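Local coordinates for glycosylation Associate Protein 1 (Streptococcus agalactiae serotype V, PDB 6OYC), which probably acts in the accessory Sec system, as part of a complex of glycosylation-associated proteins that supports the glycosylation and secretion of bacterial adhesins, at residues K375-Q379 with K380-L384; D207-E210 with L211-K215; I91-Q95 with L96-E100; L484-W487 with N488-L491. One frame throughout, in Å; residues are numbered along the deposited sequence.

Interaction 1. Residues K375-Q379 with K380-L384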
# COMPACT_ATOMS: atom_id res chain seq x y z
N LYS A 375 20.67 -28.19 0.16
CA LYS A 375 20.98 -29.57 0.53
C LYS A 375 22.40 -29.95 0.12
O LYS A 375 23.10 -30.66 0.86
CB LYS A 375 19.97 -30.51 -0.13
CG LYS A 375 19.19 -31.39 0.82
CD LYS A 375 18.09 -32.17 0.09
CE LYS A 375 17.00 -32.65 1.05
NZ LYS A 375 15.98 -33.50 0.35
N VAL A 376 22.85 -29.46 -1.03
CA VAL A 376 24.14 -29.86 -1.58
C VAL A 376 25.31 -29.38 -0.74
O VAL A 376 26.42 -29.93 -0.86
CB VAL A 376 24.24 -29.36 -3.04
CG1 VAL A 376 25.49 -29.90 -3.71
CG2 VAL A 376 22.99 -29.77 -3.82
N PHE A 377 25.13 -28.38 0.11
CA PHE A 377 26.27 -27.99 0.93
C PHE A 377 26.51 -28.94 2.09
O PHE A 377 27.54 -28.82 2.76
CB PHE A 377 26.09 -26.56 1.44
CG PHE A 377 26.21 -25.53 0.36
CD1 PHE A 377 25.19 -25.36 -0.55
CD2 PHE A 377 27.35 -24.76 0.25
CE1 PHE A 377 25.29 -24.41 -1.55
CE2 PHE A 377 27.46 -23.81 -0.75
CZ PHE A 377 26.43 -23.63 -1.65
N ASP A 378 25.58 -29.87 2.34
CA ASP A 378 25.83 -30.99 3.25
C ASP A 378 26.03 -30.53 4.70
O ASP A 378 26.69 -31.22 5.49
CB ASP A 378 27.03 -31.80 2.73
CG ASP A 378 27.33 -33.02 3.55
OD1 ASP A 378 26.38 -33.81 3.79
OD2 ASP A 378 28.50 -33.18 3.96
N GLN A 379 25.46 -29.39 5.08
CA GLN A 379 25.75 -28.78 6.38
C GLN A 379 24.47 -28.27 7.03
O GLN A 379 23.72 -27.49 6.42
CB GLN A 379 26.75 -27.64 6.22
CG GLN A 379 28.17 -28.12 6.00
CD GLN A 379 29.07 -27.77 7.15
OE1 GLN A 379 28.91 -28.30 8.25
NE2 GLN A 379 30.02 -26.87 6.92
N LYS A 380 24.25 -28.66 8.29
CA LYS A 380 22.96 -28.43 8.94
C LYS A 380 22.72 -26.96 9.26
O LYS A 380 21.57 -26.50 9.23
CB LYS A 380 22.85 -29.29 10.20
CG LYS A 380 21.46 -29.23 10.84
CD LYS A 380 20.76 -30.60 10.85
CE LYS A 380 19.44 -30.54 11.63
NZ LYS A 380 18.21 -30.49 10.76
N PHE A 381 23.78 -26.19 9.55
CA PHE A 381 23.59 -24.76 9.77
C PHE A 381 23.15 -24.04 8.50
O PHE A 381 22.63 -22.92 8.58
CB PHE A 381 24.87 -24.14 10.34
CG PHE A 381 25.88 -23.75 9.29
CD1 PHE A 381 26.80 -24.67 8.82
CD2 PHE A 381 25.91 -22.45 8.78
CE1 PHE A 381 27.74 -24.31 7.85
CE2 PHE A 381 26.84 -22.08 7.81
CZ PHE A 381 27.76 -23.01 7.35
N PHE A 382 23.34 -24.67 7.34
CA PHE A 382 23.03 -24.09 6.03
C PHE A 382 21.93 -24.90 5.36
O PHE A 382 22.12 -25.41 4.24
CB PHE A 382 24.29 -24.06 5.17
CG PHE A 382 24.28 -23.02 4.06
CD1 PHE A 382 24.53 -21.69 4.35
CD2 PHE A 382 24.04 -23.39 2.75
CE1 PHE A 382 24.53 -20.72 3.33
CE2 PHE A 382 24.03 -22.44 1.73
CZ PHE A 382 24.27 -21.10 2.02
N SER A 383 20.77 -25.03 6.00
CA SER A 383 19.69 -25.85 5.48
C SER A 383 18.37 -25.15 5.74
O SER A 383 18.30 -24.19 6.51
CB SER A 383 19.70 -27.24 6.13
OG SER A 383 20.12 -27.14 7.48
N LEU A 384 17.30 -25.65 5.10
CA LEU A 384 15.96 -25.09 5.24
C LEU A 384 14.98 -26.18 5.67
O LEU A 384 14.67 -27.07 4.87
CB LEU A 384 15.50 -24.44 3.94
CG LEU A 384 16.18 -23.12 3.60
CD1 LEU A 384 15.83 -22.73 2.19
CD2 LEU A 384 15.77 -22.05 4.58
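Phe377 and Phe382 meet in an edge-to-face aromatic pair in the loop that leaves helix 360-375 and heads for strand 406-409 of a parallel sheet. The ring centroids lie 4.9 Å apart and the planes are inclined by 54°, so the pair is tilted away from a strict T. The CD2-CE2 edge of Phe382 comes over one face of Phe377, with Phe382 CD2 3.9 Å from Phe377 CG. The chain turns where Asp378, the last residue of a type I turn begun at Lys375, leaves helical angles with positive phi. Tyr340 of helix 329-344 meets both rings and extends the cluster.

A second pairing lies alongside. The amide of Gln379 approaches the edge of the Phe381 ring with the two planes almost perpendicular (89°), and Gln379 NE2 reaches Phe381 CE1 at 3.6 Å while being held by a hydrogen bond to Tyr340 OH. With chi1 at 84°, Phe381 sets its CG between its own N and carbonyl carbon, and the CB of Phe382 then sits over the ring centre. A backbone bond spans Gln379 to Phe382, with Phe382 N donating to Gln379 O at 3.0 Å.

Interaction 2. Residues D207-E210 with L211-K215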
# COMPACT_ATOMS: atom_id res chain seq x y z
N ASP A 207 -22.56 7.35 -15.14
CA ASP A 207 -21.65 6.42 -14.47
C ASP A 207 -21.36 6.96 -13.07
O ASP A 207 -21.78 8.05 -12.71
CB ASP A 207 -20.36 6.21 -15.27
CG ASP A 207 -19.65 7.52 -15.61
OD1 ASP A 207 -19.67 8.48 -14.79
OD2 ASP A 207 -19.05 7.57 -16.69
N ILE A 208 -20.63 6.16 -12.28
CA ILE A 208 -20.39 6.52 -10.89
C ILE A 208 -19.52 7.77 -10.79
O ILE A 208 -19.67 8.56 -9.85
CB ILE A 208 -19.78 5.31 -10.13
CG1 ILE A 208 -19.92 5.45 -8.61
CG2 ILE A 208 -18.31 5.12 -10.46
CD1 ILE A 208 -21.24 5.93 -8.15
N GLU A 209 -18.64 8.01 -11.76
CA GLU A 209 -17.78 9.18 -11.66
C GLU A 209 -18.58 10.48 -11.74
O GLU A 209 -18.23 11.48 -11.08
CB GLU A 209 -16.73 9.16 -12.76
CG GLU A 209 -15.82 10.34 -12.70
CD GLU A 209 -14.90 10.41 -13.89
OE1 GLU A 209 -14.66 9.35 -14.52
OE2 GLU A 209 -14.45 11.53 -14.21
N GLU A 210 -19.63 10.51 -12.55
CA GLU A 210 -20.44 11.72 -12.67
C GLU A 210 -20.98 12.14 -11.31
O GLU A 210 -20.93 13.33 -10.95
CB GLU A 210 -21.57 11.47 -13.67
CG GLU A 210 -22.34 12.71 -14.09
CD GLU A 210 -23.58 12.41 -14.96
OE1 GLU A 210 -23.93 11.23 -15.19
OE2 GLU A 210 -24.23 13.38 -15.40
N LEU A 211 -21.48 11.19 -10.54
CA LEU A 211 -21.93 11.49 -9.19
C LEU A 211 -20.77 11.91 -8.29
O LEU A 211 -20.91 12.81 -7.45
CB LEU A 211 -22.68 10.29 -8.60
CG LEU A 211 -23.14 10.44 -7.15
CD1 LEU A 211 -24.05 11.66 -7.00
CD2 LEU A 211 -23.85 9.16 -6.67
N ILE A 212 -19.60 11.28 -8.44
CA ILE A 212 -18.46 11.64 -7.59
C ILE A 212 -18.00 13.07 -7.89
O ILE A 212 -17.63 13.82 -6.97
CB ILE A 212 -17.33 10.61 -7.75
CG1 ILE A 212 -17.80 9.27 -7.17
CG2 ILE A 212 -16.09 11.06 -7.02
CD1 ILE A 212 -17.04 8.09 -7.64
N ARG A 213 -18.00 13.47 -9.17
CA ARG A 213 -17.66 14.86 -9.49
C ARG A 213 -18.60 15.80 -8.76
O ARG A 213 -18.16 16.81 -8.19
CB ARG A 213 -17.71 15.12 -11.01
CG ARG A 213 -16.77 14.24 -11.84
CD ARG A 213 -16.49 14.76 -13.27
NE ARG A 213 -17.66 14.84 -14.15
CZ ARG A 213 -18.18 13.81 -14.84
NH1 ARG A 213 -17.66 12.60 -14.73
NH2 ARG A 213 -19.25 14.00 -15.63
N GLU A 214 -19.89 15.47 -8.74
CA GLU A 214 -20.88 16.34 -8.11
C GLU A 214 -20.62 16.47 -6.62
O GLU A 214 -20.58 17.58 -6.07
CB GLU A 214 -22.29 15.81 -8.36
CG GLU A 214 -23.36 16.53 -7.55
CD GLU A 214 -24.76 15.99 -7.77
OE1 GLU A 214 -25.10 15.56 -8.90
OE2 GLU A 214 -25.54 16.00 -6.80
N LYS A 215 -20.39 15.34 -5.94
CA LYS A 215 -20.07 15.40 -4.52
C LYS A 215 -18.77 16.17 -4.28
O LYS A 215 -18.69 16.97 -3.34
CB LYS A 215 -19.98 13.99 -3.94
CG LYS A 215 -21.29 13.23 -3.99
CD LYS A 215 -22.40 14.04 -3.32
CE LYS A 215 -22.21 14.12 -1.81
NZ LYS A 215 -23.08 15.17 -1.18
O HOH W 1 -18.67 10.67 -16.09
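Arg213 NH1 is gripped by a water and a carboxylate. The water accepts from it at 2.6 Å and donates in turn to Asp207 OD1 at 2.7 Å, thus bridging two charged groups whose own atoms are too far apart for a salt bridge. Glu209 OE2 supplies the second hold on NH1 at 3.4 Å, a salt bridge whose hydrogen bond is weak. Its carboxylate stands perpendicular to the guanidinium plane (90°) and meets the group at its edge. Arg213 comes back toward the start of the helix because its chain bends at chi3 (-62°), which also lays one guanidinium face over Glu210 CA.

Asp207 is the N-cap of helix 208-223. Its OD1 accepts from Glu210 N at 3.0 Å, met nearly along the C-O bond, so a single oxygen serves both the helix cap and the water bridge. Behind the cap, helical bonding starts with Ile212 N to Ile208 O, followed by Arg213 N to Glu209 O at 2.8 Å.

On another side of the helix the contact is apolar. Ile208 CG1 meets Ile212 CD1 at 4.0 Å, one turn on, while Phe77 of helix 76-80 and Trp15 pack against both isoleucines. The carboxylate of Glu210 has its partners in residues shortly before the helix: OE2 forms a salt bridge with Lys202 NZ, and OE1 accepts from Ser206 N.

Interaction 3. Residues I91-Q95 with L96-E100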
# COMPACT_ATOMS: atom_id res chain seq x y z
N ILE A 91 -18.84 -7.58 14.03
CA ILE A 91 -19.68 -8.63 13.47
C ILE A 91 -19.00 -9.99 13.64
O ILE A 91 -17.88 -10.20 13.16
CB ILE A 91 -20.00 -8.37 12.00
CG1 ILE A 91 -20.70 -7.02 11.82
CG2 ILE A 91 -20.86 -9.52 11.46
CD1 ILE A 91 -20.82 -6.61 10.38
N ASP A 92 -19.70 -10.92 14.28
CA ASP A 92 -19.31 -12.33 14.34
C ASP A 92 -20.16 -13.07 13.31
O ASP A 92 -21.37 -13.26 13.52
CB ASP A 92 -19.54 -12.89 15.74
CG ASP A 92 -19.21 -14.38 15.85
OD1 ASP A 92 -18.88 -15.06 14.84
OD2 ASP A 92 -19.28 -14.87 17.00
N PHE A 93 -19.54 -13.49 12.21
CA PHE A 93 -20.30 -14.11 11.13
C PHE A 93 -21.06 -15.35 11.60
O PHE A 93 -22.05 -15.73 10.96
CB PHE A 93 -19.37 -14.46 9.98
CG PHE A 93 -18.66 -15.77 10.18
CD1 PHE A 93 -17.49 -15.84 10.93
CD2 PHE A 93 -19.19 -16.95 9.66
CE1 PHE A 93 -16.84 -17.07 11.14
CE2 PHE A 93 -18.54 -18.17 9.87
CZ PHE A 93 -17.37 -18.22 10.60
N ARG A 94 -20.62 -15.99 12.69
CA ARG A 94 -21.30 -17.19 13.17
C ARG A 94 -22.71 -16.88 13.69
O ARG A 94 -23.53 -17.80 13.83
CB ARG A 94 -20.47 -17.86 14.28
CG ARG A 94 -19.19 -18.52 13.81
CD ARG A 94 -18.39 -19.05 14.99
NE ARG A 94 -19.00 -20.26 15.55
CZ ARG A 94 -18.74 -21.51 15.17
NH1 ARG A 94 -17.85 -21.79 14.20
NH2 ARG A 94 -19.39 -22.50 15.77
N GLN A 95 -23.02 -15.62 13.98
CA GLN A 95 -24.31 -15.25 14.52
C GLN A 95 -25.26 -14.64 13.49
O GLN A 95 -26.30 -14.09 13.88
CB GLN A 95 -24.11 -14.30 15.70
CG GLN A 95 -23.21 -14.94 16.73
CD GLN A 95 -23.36 -14.36 18.10
OE1 GLN A 95 -24.47 -14.05 18.55
NE2 GLN A 95 -22.23 -14.20 18.79
N LEU A 96 -24.94 -14.74 12.20
CA LEU A 96 -25.83 -14.25 11.16
C LEU A 96 -26.99 -15.23 10.95
O LEU A 96 -26.97 -16.38 11.42
CB LEU A 96 -25.08 -14.04 9.86
CG LEU A 96 -23.92 -13.05 10.01
CD1 LEU A 96 -23.14 -12.90 8.73
CD2 LEU A 96 -24.46 -11.72 10.47
N ASN A 97 -28.00 -14.76 10.20
CA ASN A 97 -29.20 -15.56 9.96
C ASN A 97 -28.96 -16.54 8.81
O ASN A 97 -29.56 -16.46 7.74
CB ASN A 97 -30.40 -14.66 9.70
CG ASN A 97 -30.92 -14.01 10.96
OD1 ASN A 97 -30.92 -14.62 12.02
ND2 ASN A 97 -31.33 -12.77 10.86
N TRP A 98 -28.03 -17.48 9.05
CA TRP A 98 -27.78 -18.55 8.10
C TRP A 98 -29.02 -19.43 7.96
O TRP A 98 -29.85 -19.48 8.86
CB TRP A 98 -26.59 -19.39 8.57
CG TRP A 98 -25.31 -18.60 8.66
CD1 TRP A 98 -24.63 -18.24 9.80
CD2 TRP A 98 -24.58 -18.03 7.56
NE1 TRP A 98 -23.52 -17.50 9.48
CE2 TRP A 98 -23.46 -17.36 8.11
CE3 TRP A 98 -24.75 -18.04 6.17
CZ2 TRP A 98 -22.52 -16.69 7.31
CZ3 TRP A 98 -23.83 -17.37 5.38
CH2 TRP A 98 -22.72 -16.72 5.95
N PRO A 99 -29.18 -20.12 6.83
CA PRO A 99 -30.19 -21.20 6.78
C PRO A 99 -29.96 -22.17 7.92
O PRO A 99 -28.81 -22.45 8.30
CB PRO A 99 -29.95 -21.86 5.42
CG PRO A 99 -29.16 -20.84 4.61
CD PRO A 99 -28.37 -20.05 5.60
N GLU A 100 -31.04 -22.69 8.50
CA GLU A 100 -30.92 -23.62 9.61
C GLU A 100 -30.03 -24.81 9.24
O GLU A 100 -30.09 -25.32 8.12
CB GLU A 100 -32.29 -24.14 10.05
CG GLU A 100 -32.35 -24.62 11.52
CD GLU A 100 -32.99 -23.59 12.46
OE1 GLU A 100 -33.16 -23.90 13.67
OE2 GLU A 100 -33.33 -22.46 12.01
O HOH W 2 -26.14 -18.19 13.37
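Trp98 offers the edge of its indole to the backbone of Phe93 and one face to Leu96, whose CB lies 3.8 Å above the plane and is offset toward the rim. The phenyl ring of Phe93 carries Arg94 CG over part of one face, while Trp98 CZ2 stands near its plane, at the edge, 4.1 Å from Phe93 CD2. Phe104 adds a further edge-to-face contact to this ring.

The polar centre of the contact is Phe93 O. Trp98 NE1 donates to it at 2.7 Å with an N-H...O angle of 152°, and the oxygen lies 17° out of the indole plane. Leu96 N makes a second, weak bond to the same oxygen at 3.3 Å. Two donors thus converge on one carbonyl; the stronger, from NE1, helps to hold the indole's orientation. Trp98 CG lies opposite its own carbonyl carbon (chi1 -62°), which swings the indole back toward Phe93.

The segment is an irregular loop between helix 76-80 and strand 103-106, the first strand of the large antiparallel sheet, and it contains a short 3-10 turn at Phe93-Arg94. An Asx turn leads into it and overlaps it: Asp92 OD1 accepts from Arg94 N at 2.9 Å, from above the carboxylate plane. Trp98 and Phe93 both reach strands 111-115 and 118-125, so the loop packs onto the sheet through its aromatic side chains. A water donates to both Arg94 O (2.7 Å) and Leu96 O (2.8 Å), bridging the two carbonyls across the bend.

Interaction 4. Residues L484-W487 with N488-L491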
# COMPACT_ATOMS: atom_id res chain seq x y z
N LEU A 484 32.02 -2.58 12.52
CA LEU A 484 30.94 -1.82 13.14
C LEU A 484 30.91 -0.37 12.70
O LEU A 484 29.85 0.26 12.71
CB LEU A 484 31.07 -1.85 14.66
CG LEU A 484 30.46 -3.04 15.39
CD1 LEU A 484 31.21 -3.22 16.70
CD2 LEU A 484 28.99 -2.80 15.63
N THR A 485 32.07 0.19 12.35
CA THR A 485 32.11 1.60 12.00
C THR A 485 31.30 1.90 10.74
O THR A 485 30.69 2.97 10.62
CB THR A 485 33.58 2.04 11.84
OG1 THR A 485 33.68 3.46 12.02
CG2 THR A 485 34.14 1.67 10.49
N ASN A 486 31.24 0.95 9.80
CA ASN A 486 30.50 1.17 8.57
C ASN A 486 29.00 1.15 8.83
O ASN A 486 28.25 1.97 8.27
CB ASN A 486 30.89 0.12 7.54
CG ASN A 486 32.37 0.15 7.21
OD1 ASN A 486 32.97 1.23 7.08
ND2 ASN A 486 32.97 -1.03 7.07
N TRP A 487 28.56 0.23 9.68
CA TRP A 487 27.14 0.14 10.00
C TRP A 487 26.65 1.40 10.70
O TRP A 487 25.58 1.92 10.37
CB TRP A 487 26.89 -1.09 10.85
CG TRP A 487 25.46 -1.48 10.89
CD1 TRP A 487 24.81 -2.32 10.02
CD2 TRP A 487 24.48 -1.04 11.83
NE1 TRP A 487 23.49 -2.43 10.37
CE2 TRP A 487 23.26 -1.66 11.48
CE3 TRP A 487 24.52 -0.20 12.95
CZ2 TRP A 487 22.09 -1.45 12.21
CZ3 TRP A 487 23.36 -0.00 13.67
CH2 TRP A 487 22.17 -0.62 13.30
N ASN A 488 27.42 1.91 11.66
CA ASN A 488 26.96 3.12 12.34
C ASN A 488 26.99 4.32 11.43
O ASN A 488 26.19 5.25 11.61
CB ASN A 488 27.80 3.38 13.59
CG ASN A 488 27.68 2.28 14.61
OD1 ASN A 488 26.58 1.81 14.91
ND2 ASN A 488 28.82 1.84 15.13
N ARG A 489 27.89 4.35 10.45
CA ARG A 489 27.84 5.43 9.47
C ARG A 489 26.50 5.44 8.76
O ARG A 489 25.97 6.52 8.43
CB ARG A 489 28.99 5.29 8.46
CG ARG A 489 28.92 6.31 7.32
CD ARG A 489 30.30 6.64 6.75
NE ARG A 489 30.76 5.58 5.86
CZ ARG A 489 31.61 4.62 6.20
NH1 ARG A 489 32.12 4.60 7.43
NH2 ARG A 489 31.96 3.70 5.32
N SER A 490 25.91 4.26 8.55
CA SER A 490 24.66 4.14 7.82
C SER A 490 23.48 4.59 8.68
O SER A 490 22.61 5.35 8.22
CB SER A 490 24.47 2.70 7.35
OG SER A 490 23.18 2.53 6.77
N LEU A 491 23.44 4.14 9.93
CA LEU A 491 22.41 4.61 10.86
C LEU A 491 22.44 6.13 11.00
O LEU A 491 21.40 6.79 10.94
CB LEU A 491 22.59 3.94 12.22
CG LEU A 491 21.56 4.19 13.33
CD1 LEU A 491 20.10 4.30 12.80
CD2 LEU A 491 21.69 3.09 14.35
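Trp487 and Leu491, one helical turn apart, make the apolar contact: Leu491 CD2 reaches Trp487 CZ3 at 3.6 Å, approaching the indole obliquely. Asn488 comes to the edge of the same ring, where its OD1 lies near the plane, 3.5 Å from Trp487 CE3, with amide and indole planes 83° apart. The indole extends this way because its CG is turned opposite the backbone N (chi1 -163°).

Asn486 and Arg489 form the polar counterpart. They run side by side, and Arg489 NH2 donates to Asn486 OD1 at 3.2 Å from above the amide plane. A bend at chi3 (78°) brings the guanidinium round to meet it. The two are three positions apart, near the beginning of helix 484-502, where ordinary i to i+4 bonds such as Leu491 N to Trp487 O (3.1 Å) set the spacing.

The next shell holds several of these groups from outside. Arg425 accepts from Trp487 NE1 through its backbone O and also makes a cation-pi contact with the indole. Arg489 NH2 also donates to Arg461 O, Asn486 ND2 to Tyr479 O, and Ser490 OG is hydrogen-bonded to Gly446 O, next to helix 436-445.

Along the chain the order is interaction 3, interaction 2, interaction 1, interaction 4, and no two touch. Interaction 3 lies on the ten-stranded antiparallel sheet, about 35 Å between centres from interaction 2, whose helix 208-223 follows that sheet's last strand and leads into strand 229-233 of the seven-stranded parallel sheet. Interactions 1 and 4, about 31 Å apart between centres, belong to the region of the six-stranded parallel sheet, and across the chain's centre interaction 2 lies about 60 Å from interaction 1. Two parallel sheets with an inserted antiparallel one are consistent with the GT-B clan assignment, and these contacts are local features of its separate parts.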